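Local atomic coordinates of tail spike protein gp49 (Pseudomonas phage LKA1, PDB entry 4RU4), a protein that serves as the trimeric tailspike of the phage and probably cleaves the O-specific polysaccharide of Pseudomonas as a lyase during virus entry. Residues 116-121 / 199-204; 537-542 / 568-573; 545-550 / 594-599. One frame throughout, in Å; residues are numbered along the deposited sequence. Where two conformers were deposited one is given.

Contact 1 of 3, residues 116-121 / 199-204; sequences GSLVAL and YKVVSG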
loop_
_atom_site.group_PDB
_atom_site.type_symbol
_atom_site.label_atom_id
_atom_site.label_comp_id
_atom_site.label_asym_id
_atom_site.label_seq_id
_atom_site.Cartn_x
_atom_site.Cartn_y
_atom_site.Cartn_z
ATOM N N GLY B 116 23.256 -8.701 -23.086
ATOM C CA GLY B 116 22.827 -9.963 -23.671
ATOM C C GLY B 116 22.496 -9.758 -25.139
ATOM O O GLY B 116 22.859 -8.740 -25.721
ATOM N N SER B 117 21.802 -10.724 -25.732
ATOM C CA SER B 117 21.538 -10.685 -27.161
ATOM C C SER B 117 20.075 -10.889 -27.499
ATOM O O SER B 117 19.356 -11.595 -26.795
ATOM C CB SER B 117 22.364 -11.754 -27.885
ATOM O OG SER B 117 23.686 -11.762 -27.397
ATOM N N LEU B 118 19.652 -10.268 -28.594
ATOM C CA LEU B 118 18.342 -10.531 -29.172
ATOM C C LEU B 118 18.606 -11.371 -30.413
ATOM O O LEU B 118 19.279 -10.914 -31.338
ATOM C CB LEU B 118 17.662 -9.220 -29.577
ATOM C CG LEU B 118 17.257 -8.180 -28.520
ATOM C CD1 LEU B 118 16.163 -7.255 -29.079
ATOM C CD2 LEU B 118 16.796 -8.816 -27.236
ATOM N N VAL B 119 18.089 -12.599 -30.423
ATOM C CA VAL B 119 18.361 -13.542 -31.495
ATOM C C VAL B 119 17.070 -13.793 -32.245
ATOM O O VAL B 119 16.058 -14.174 -31.640
ATOM C CB VAL B 119 18.909 -14.881 -30.923
ATOM C CG1 VAL B 119 19.163 -15.889 -32.050
ATOM C CG2 VAL B 119 20.195 -14.628 -30.127
ATOM N N ALA B 120 17.103 -13.574 -33.559
ATOM C CA ALA B 120 15.911 -13.644 -34.400
ATOM C C ALA B 120 15.215 -14.989 -34.253
ATOM O O ALA B 120 15.872 -16.014 -34.268
ATOM C CB ALA B 120 16.272 -13.397 -35.888
ATOM N N LEU B 121 13.892 -14.953 -34.107
ATOM C CA LEU B 121 13.038 -16.146 -34.109
ATOM C C LEU B 121 12.238 -16.091 -35.404
ATOM O O LEU B 121 12.191 -15.039 -36.038
ATOM C CB LEU B 121 12.071 -16.105 -32.909
ATOM C CG LEU B 121 12.657 -16.465 -31.536
ATOM C CD1 LEU B 121 11.759 -15.953 -30.381
ATOM C CD2 LEU B 121 12.853 -17.982 -31.438
ATOM N N TYR B 199 12.209 -11.881 -31.357
ATOM C CA TYR B 199 13.574 -12.089 -30.905
ATOM C C TYR B 199 13.565 -12.788 -29.577
ATOM O O TYR B 199 12.864 -12.354 -28.653
ATOM C CB TYR B 199 14.244 -10.730 -30.664
ATOM C CG TYR B 199 14.400 -9.915 -31.924
ATOM C CD1 TYR B 199 15.482 -10.132 -32.777
ATOM C CD2 TYR B 199 13.470 -8.942 -32.265
ATOM C CE1 TYR B 199 15.641 -9.397 -33.928
ATOM C CE2 TYR B 199 13.618 -8.192 -33.428
ATOM C CZ TYR B 199 14.708 -8.429 -34.255
ATOM O OH TYR B 199 14.871 -7.691 -35.399
ATOM N N LYS B 200 14.396 -13.821 -29.465
ATOM C CA LYS B 200 14.624 -14.509 -28.215
ATOM C C LYS B 200 15.602 -13.686 -27.391
ATOM O O LYS B 200 16.592 -13.155 -27.924
ATOM C CB LYS B 200 15.254 -15.884 -28.478
ATOM C CG LYS B 200 15.347 -16.769 -27.228
ATOM C CD LYS B 200 15.807 -18.180 -27.625
ATOM C CE LYS B 200 16.064 -19.070 -26.417
ATOM N NZ LYS B 200 16.525 -20.443 -26.856
ATOM N N VAL B 201 15.361 -13.590 -26.088
ATOM C CA VAL B 201 16.324 -12.890 -25.249
ATOM C C VAL B 201 17.282 -13.909 -24.659
ATOM O O VAL B 201 16.888 -14.748 -23.850
ATOM C CB VAL B 201 15.641 -12.059 -24.149
ATOM C CG1 VAL B 201 16.682 -11.320 -23.333
ATOM C CG2 VAL B 201 14.665 -11.088 -24.780
ATOM N N VAL B 202 18.542 -13.843 -25.090
ATOM C CA VAL B 202 19.532 -14.848 -24.726
ATOM C C VAL B 202 20.541 -14.145 -23.843
ATOM O O VAL B 202 21.186 -13.173 -24.261
ATOM C CB VAL B 202 20.208 -15.434 -26.001
ATOM C CG1 VAL B 202 21.271 -16.465 -25.661
ATOM C CG2 VAL B 202 19.154 -16.068 -26.891
ATOM N N SER B 203 20.646 -14.607 -22.602
ATOM C CA SER B 203 21.530 -13.985 -21.633
ATOM C C SER B 203 21.803 -14.965 -20.500
ATOM O O SER B 203 21.095 -15.949 -20.339
ATOM C CB SER B 203 20.858 -12.732 -21.060
ATOM O OG SER B 203 19.639 -13.075 -20.419
ATOM N N GLY B 204 22.828 -14.678 -19.711
ATOM C CA GLY B 204 23.148 -15.499 -18.565
ATOM C C GLY B 204 22.888 -14.769 -17.262
ATOM O O GLY B 204 21.997 -13.909 -17.171
HETATM O O HOH W 1 24.194 -13.263 -24.406
#
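Ser117 and Val202 exchange two backbone hydrogen bonds, as do Val119 and Lys200, joining 117-120 to 199-202 as antiparallel strands. The two bonds of the first pair are both 2.9 Å long (Ser117 N to Val202 O, Val202 N to Ser117 O), and the second of them is almost straight, 179° at the hydrogen. In the other pair Lys200 N reaches Val119 O at 2.8 Å. The CA of Leu118, between these pairs, and that of Tyr199, just beyond the second, offer weaker C-H...O contacts to Lys200 O and Val119 O. A water also donates to Val202 O, giving that carbonyl a second partner.

Strand 113-120 also runs parallel to 82-86 and 221-226 in a sheet that continues along the beta-helix, whereas 197-202 pairs on its far side with 147-151. The contact is thus the stem by which the chain leaves the beta-helix for an Ig-like excursion and returns.

Apolar packing differs on the two faces. On one, Leu118 and Val201 lie side by side, CD2 to CG2 4.0 Å, and both also touch Ile149 of strand 147-151, a place suited to branched aliphatic groups. Leu118 CB meets Tyr199 CB diagonally at 3.9 Å. The tyrosine ring leans obliquely over the backbone of Ala120, where a small methyl leaves room: CD1 is 3.9 Å from Ala120 CA. On the opposite face, Val119 and Val202 touch slantwise through CG2 atoms 3.7 Å apart. Each CG2 lies anti to its own carbonyl carbon, since CG1 takes the place opposite the backbone N (chi1 179° in both). Leu121 CD1 packs on the peptide link between Tyr199 and Lys200, 3.5 Å from Lys200 N, while the extended lysine carries NZ away to Asn141 O.

Contact 2 of 3, residues 537-542 / 568-573; sequences RYIYPK and TSASGA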
loop_
_atom_site.group_PDB
_atom_site.type_symbol
_atom_site.label_atom_id
_atom_site.label_comp_id
_atom_site.label_asym_id
_atom_site.label_seq_id
_atom_site.Cartn_x
_atom_site.Cartn_y
_atom_site.Cartn_z
ATOM N N ARG B 537 -22.652 27.943 -1.093
ATOM C CA ARG B 537 -21.275 27.921 -0.625
ATOM C C ARG B 537 -20.312 27.681 -1.783
ATOM O O ARG B 537 -19.221 28.237 -1.793
ATOM C CB ARG B 537 -21.091 26.829 0.416
ATOM C CG ARG B 537 -19.678 26.783 1.047
ATOM C CD ARG B 537 -19.549 25.539 1.984
ATOM N NE ARG B 537 -18.176 25.406 2.491
ATOM C CZ ARG B 537 -17.725 26.062 3.554
ATOM N NH1 ARG B 537 -18.539 26.871 4.233
ATOM N NH2 ARG B 537 -16.471 25.907 3.941
ATOM N N TYR B 538 -20.710 26.820 -2.730
ATOM C CA TYR B 538 -19.934 26.566 -3.943
ATOM C C TYR B 538 -20.744 26.963 -5.181
ATOM O O TYR B 538 -21.959 26.810 -5.213
ATOM C CB TYR B 538 -19.559 25.073 -4.060
ATOM C CG TYR B 538 -19.005 24.506 -2.768
ATOM C CD1 TYR B 538 -18.089 25.233 -2.008
ATOM C CD2 TYR B 538 -19.412 23.270 -2.293
ATOM C CE1 TYR B 538 -17.597 24.735 -0.802
ATOM C CE2 TYR B 538 -18.917 22.752 -1.075
ATOM C CZ TYR B 538 -18.019 23.499 -0.347
ATOM O OH TYR B 538 -17.529 23.018 0.842
ATOM N N ILE B 539 -20.055 27.427 -6.217
ATOM C CA ILE B 539 -20.713 27.718 -7.475
ATOM C C ILE B 539 -20.728 26.461 -8.365
ATOM O O ILE B 539 -19.683 25.862 -8.626
ATOM C CB ILE B 539 -19.988 28.869 -8.205
ATOM C CG1 ILE B 539 -20.015 30.137 -7.342
ATOM C CG2 ILE B 539 -20.618 29.108 -9.579
ATOM C CD1 ILE B 539 -18.947 31.130 -7.696
ATOM N N TYR B 540 -21.914 26.076 -8.833
ATOM C CA TYR B 540 -22.087 24.904 -9.694
ATOM C C TYR B 540 -21.775 25.225 -11.168
ATOM O O TYR B 540 -21.773 26.393 -11.561
ATOM C CB TYR B 540 -23.525 24.357 -9.562
ATOM C CG TYR B 540 -23.822 23.752 -8.209
ATOM C CD1 TYR B 540 -23.506 22.414 -7.942
ATOM C CD2 TYR B 540 -24.417 24.518 -7.192
ATOM C CE1 TYR B 540 -23.761 21.851 -6.702
ATOM C CE2 TYR B 540 -24.674 23.972 -5.928
ATOM C CZ TYR B 540 -24.359 22.618 -5.698
ATOM O OH TYR B 540 -24.614 22.054 -4.462
ATOM N N PRO B 541 -21.494 24.189 -11.990
ATOM C CA PRO B 541 -21.244 24.456 -13.416
ATOM C C PRO B 541 -22.477 24.936 -14.166
ATOM O O PRO B 541 -22.333 25.555 -15.213
ATOM C CB PRO B 541 -20.787 23.098 -13.982
ATOM C CG PRO B 541 -20.486 22.225 -12.783
ATOM C CD PRO B 541 -21.307 22.772 -11.634
ATOM N N LYS B 542 -23.670 24.655 -13.643
ATOM C CA LYS B 542 -24.925 25.103 -14.253
ATOM C C LYS B 542 -25.963 25.085 -13.131
ATOM O O LYS B 542 -25.639 24.657 -12.031
ATOM C CB LYS B 542 -25.347 24.149 -15.380
ATOM C CG LYS B 542 -25.495 22.683 -14.927
ATOM C CD LYS B 542 -25.609 21.754 -16.146
ATOM C CE LYS B 542 -25.976 20.346 -15.726
ATOM N NZ LYS B 542 -26.234 19.482 -16.929
ATOM N N THR B 568 -33.543 30.296 -9.821
ATOM C CA THR B 568 -32.380 29.509 -9.451
ATOM C C THR B 568 -31.317 29.810 -10.489
ATOM O O THR B 568 -31.622 30.238 -11.610
ATOM C CB THR B 568 -32.641 27.962 -9.418
ATOM O OG1 THR B 568 -33.009 27.504 -10.721
ATOM C CG2 THR B 568 -33.773 27.584 -8.427
ATOM N N SER B 569 -30.064 29.592 -10.110
ATOM C CA SER B 569 -28.959 29.776 -11.035
ATOM C C SER B 569 -27.834 28.918 -10.523
ATOM O O SER B 569 -27.991 28.233 -9.530
ATOM C CB SER B 569 -28.505 31.235 -11.053
ATOM O OG SER B 569 -27.934 31.563 -9.806
ATOM N N ALA B 570 -26.686 28.982 -11.184
ATOM C CA ALA B 570 -25.520 28.227 -10.751
ATOM C C ALA B 570 -24.993 28.685 -9.395
ATOM O O ALA B 570 -24.341 27.914 -8.688
ATOM C CB ALA B 570 -24.396 28.317 -11.812
ATOM N N SER B 571 -25.265 29.934 -9.020
ATOM C CA SER B 571 -24.650 30.447 -7.807
ATOM C C SER B 571 -25.602 30.601 -6.631
ATOM O O SER B 571 -25.160 30.852 -5.508
ATOM C CB SER B 571 -23.987 31.797 -8.093
ATOM O OG SER B 571 -24.959 32.724 -8.519
ATOM N N GLY B 572 -26.902 30.514 -6.878
ATOM C CA GLY B 572 -27.848 30.651 -5.779
ATOM C C GLY B 572 -29.291 30.461 -6.190
ATOM O O GLY B 572 -29.578 30.015 -7.310
ATOM N N ALA B 573 -30.198 30.781 -5.273
ATOM C CA ALA B 573 -31.631 30.634 -5.518
ATOM C C ALA B 573 -32.398 31.586 -4.607
ATOM O O ALA B 573 -31.922 31.944 -3.519
ATOM C CB ALA B 573 -32.080 29.196 -5.253
#
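Ala570 O is the polar atom about which this contact is built: Tyr540 N donates to it at 3.0 Å with 162° at the hydrogen, coming from 30° outside the carbonyl plane. The same oxygen lies at the edge of the Tyr540 ring, in its plane, 3.7 Å from CD2. This double approach follows from the tyrosine's first torsion (chi1 -68°), which sets CG beside the backbone N, so that N-H and ring edge meet one acceptor. Ile539 CG2 comes to the oxygen as well, at 4.0 Å, and adds an aliphatic flank.

A small side chain fits at Ala570, because its methyl points into the bend of 540-542, with CB 3.3 Å from Tyr540 O and 3.8 Å from Lys542 C. Ile539 reaches over toward Ala570 CB and Ser571 CB at longer range. Farther off, the Tyr540 hydroxyl bonds to Pro513 O and the ring packs on Leu515 and Ile599, which places this large aromatic in the domain interior. Lys542 points away from 568-573, and its NZ forms a salt bridge with Glu601.

The bend that presents Ala570 O is held from within, closed by a backbone bond from Ser569 N to Gly572 O. Ser569 OG accepts from Ser571 N at 3.2 Å, an ST turn, and from Gly572 N at 3.3 Å, an ST motif; a short hydroxyl side chain can fold back over its own backbone in this way. Both lie at the tip of the beta-hairpin between strands 562-568 and 572-578, resting here on the interstrand loop of an Ig-like domain.

Contact 3 of 3, residues 545-550 / 594-599; sequences TVQVTK and NWQAGI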
loop_
_atom_site.group_PDB
_atom_site.type_symbol
_atom_site.label_atom_id
_atom_site.label_comp_id
_atom_site.label_asym_id
_atom_site.label_seq_id
_atom_site.Cartn_x
_atom_site.Cartn_y
_atom_site.Cartn_z
ATOM N N THR B 545 -30.022 20.952 -9.443
ATOM C CA THR B 545 -31.337 20.415 -9.110
ATOM C C THR B 545 -31.648 20.793 -7.677
ATOM O O THR B 545 -30.921 20.419 -6.774
ATOM C CB THR B 545 -31.325 18.889 -9.297
ATOM O OG1 THR B 545 -30.924 18.610 -10.653
ATOM C CG2 THR B 545 -32.706 18.254 -9.059
ATOM N N VAL B 546 -32.715 21.567 -7.488
ATOM C CA VAL B 546 -33.040 22.169 -6.190
ATOM C C VAL B 546 -34.331 21.597 -5.586
ATOM O O VAL B 546 -35.342 21.457 -6.296
ATOM C CB VAL B 546 -33.217 23.711 -6.377
ATOM C CG1 VAL B 546 -33.702 24.386 -5.082
ATOM C CG2 VAL B 546 -31.879 24.332 -6.863
ATOM N N GLN B 547 -34.305 21.269 -4.293
ATOM C CA GLN B 547 -35.540 20.958 -3.552
ATOM C C GLN B 547 -35.793 21.979 -2.461
ATOM O O GLN B 547 -34.856 22.488 -1.844
ATOM C CB GLN B 547 -35.460 19.557 -2.921
ATOM C CG GLN B 547 -35.033 18.472 -3.906
ATOM C CD GLN B 547 -36.080 18.219 -4.979
ATOM O OE1 GLN B 547 -37.270 18.482 -4.784
ATOM N NE2 GLN B 547 -35.644 17.673 -6.109
ATOM N N VAL B 548 -37.062 22.306 -2.239
ATOM C CA VAL B 548 -37.435 23.140 -1.114
ATOM C C VAL B 548 -38.679 22.543 -0.444
ATOM O O VAL B 548 -39.651 22.204 -1.118
ATOM C CB VAL B 548 -37.745 24.603 -1.548
ATOM C CG1 VAL B 548 -37.895 25.505 -0.308
ATOM C CG2 VAL B 548 -36.664 25.162 -2.487
ATOM N N THR B 549 -38.643 22.435 0.877
ATOM C CA THR B 549 -39.782 21.962 1.648
ATOM C C THR B 549 -39.995 22.862 2.859
ATOM O O THR B 549 -39.029 23.305 3.483
ATOM C CB THR B 549 -39.559 20.489 2.103
ATOM O OG1 THR B 549 -39.518 19.636 0.948
ATOM C CG2 THR B 549 -40.656 20.014 3.058
ATOM N N LYS B 550 -41.257 23.153 3.185
ATOM C CA LYS B 550 -41.582 23.917 4.393
ATOM C C LYS B 550 -41.690 22.981 5.593
ATOM O O LYS B 550 -42.358 21.931 5.517
ATOM C CB LYS B 550 -42.920 24.658 4.221
ATOM C CG LYS B 550 -43.602 25.043 5.555
ATOM C CD LYS B 550 -44.826 25.914 5.303
ATOM C CE LYS B 550 -45.827 25.846 6.427
ATOM N NZ LYS B 550 -46.691 27.052 6.436
ATOM N N ASN B 594 -36.581 24.475 4.062
ATOM C CA ASN B 594 -35.482 23.506 3.994
ATOM C C ASN B 594 -35.095 23.328 2.526
ATOM O O ASN B 594 -35.882 22.802 1.723
ATOM C CB ASN B 594 -35.946 22.138 4.513
ATOM C CG ASN B 594 -36.189 22.104 6.022
ATOM O OD1 ASN B 594 -35.667 21.230 6.707
ATOM N ND2 ASN B 594 -36.991 23.051 6.541
ATOM N N TRP B 595 -33.905 23.780 2.154
ATOM C CA TRP B 595 -33.537 23.795 0.734
ATOM C C TRP B 595 -32.303 22.956 0.541
ATOM O O TRP B 595 -31.499 22.770 1.480
ATOM C CB TRP B 595 -33.266 25.243 0.261
ATOM C CG TRP B 595 -31.983 25.795 0.859
ATOM C CD1 TRP B 595 -31.863 26.440 2.054
ATOM C CD2 TRP B 595 -30.658 25.718 0.308
ATOM N NE1 TRP B 595 -30.547 26.778 2.290
ATOM C CE2 TRP B 595 -29.783 26.341 1.237
ATOM C CE3 TRP B 595 -30.122 25.166 -0.867
ATOM C CZ2 TRP B 595 -28.402 26.454 1.019
ATOM C CZ3 TRP B 595 -28.749 25.268 -1.090
ATOM C CH2 TRP B 595 -27.899 25.913 -0.138
ATOM N N GLN B 596 -32.142 22.425 -0.666
ATOM C CA GLN B 596 -30.890 21.769 -1.006
ATOM C C GLN B 596 -30.683 21.747 -2.514
ATOM O O GLN B 596 -31.626 21.914 -3.288
ATOM C CB GLN B 596 -30.822 20.360 -0.415
ATOM C CG GLN B 596 -31.799 19.349 -1.037
ATOM C CD GLN B 596 -31.925 18.144 -0.152
ATOM O OE1 GLN B 596 -32.476 18.229 0.942
ATOM N NE2 GLN B 596 -31.335 17.035 -0.572
ATOM N N ALA B 597 -29.437 21.556 -2.922
ATOM C CA ALA B 597 -29.053 21.717 -4.319
ATOM C C ALA B 597 -27.958 20.695 -4.614
ATOM O O ALA B 597 -27.097 20.439 -3.756
ATOM C CB ALA B 597 -28.512 23.168 -4.561
ATOM N N GLY B 598 -27.959 20.129 -5.820
ATOM C CA GLY B 598 -26.897 19.221 -6.212
ATOM C C GLY B 598 -27.066 18.865 -7.677
ATOM O O GLY B 598 -28.038 19.306 -8.298
ATOM N N ILE B 599 -26.106 18.130 -8.249
ATOM C CA ILE B 599 -26.274 17.669 -9.613
ATOM C C ILE B 599 -26.074 16.153 -9.630
ATOM O O ILE B 599 -25.103 15.650 -9.074
ATOM C CB ILE B 599 -25.375 18.435 -10.615
ATOM C CG1 ILE B 599 -25.682 19.957 -10.583
ATOM C CG2 ILE B 599 -25.609 17.904 -12.033
ATOM C CD1 ILE B 599 -24.679 20.866 -11.424
#
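Thr545, Gln547 and Thr549 pair with Gly598, Gln596 and Asn594 through six backbone hydrogen bonds, two to a pair, in strands that run antiparallel at 172°. Thr545 N meets Gly598 O at 2.8 Å, Gln547 N meets Gln596 O at 2.9 Å, and Asn594 N closes the far end on Thr549 O at 2.8 Å. Every inward-turned N-H and C=O of these residues is thereby used. Several carbonyls also receive a C-H from the intervening pairs; Val546 CA, for instance, is 3.2 Å from Gln596 O.

The face bearing Thr545, Gln547, Thr549, Asn594 and Gln596 is polar yet buried, because other subunits cover it. Gln547 OE1 bonds to Thr549 OG1 of the third subunit and its NE2 to Gln596 OE1 and Asn594 O there. In turn, Thr549 OG1 and Asn594 OD1 receive Val548 N and Val546 N of the second subunit, N-H groups that a lone strand pair would leave unanswered. Amides and hydroxyls suit such an interface, as they can both give and accept. Gln547 is bent at chi2 (-67°), which turns its amide away from the neighbouring strand; within the pair its CB still touches Gln596 CG at 4.1 Å. Asn594 ND2 goes instead to Thr551 OG1.

Val546, Val548, Trp595 and Ala597 occupy the other face, with Val546 CG2 4.2 Å from Ala597 CB. Trp595 holds CG in the crowded position between N and carbonyl carbon (chi1 70°), and its indole leads off to Val519 and Leu575. Strand 590-600 thus lies between 545-551 and 510-522, its apolar face packed with that of 545-551 against strands 562-568 and 572-578 in a beta-sandwich.

How the contacts relate
From the N terminus, contact 1 comes first: it closes a loop of 77 residues that projects from the flank of the beta-helix, and it is complete long before the others begin. Its centre lies about 63 and 67 Å from those of contacts 2 and 3, on the other side of the chain's centre. Contacts 2 and 3 cross, their segments following in the order 537-542, 545-550, 568-573, 594-599, all within the C-terminal Ig-like domain. With centres about 12 Å apart they touch: Tyr540 OH probably bonds to Ala597 O, and Ile599 packs on residues 540-542. Together they tie a hairpin tip, an interstrand loop and a trimer-forming sheet.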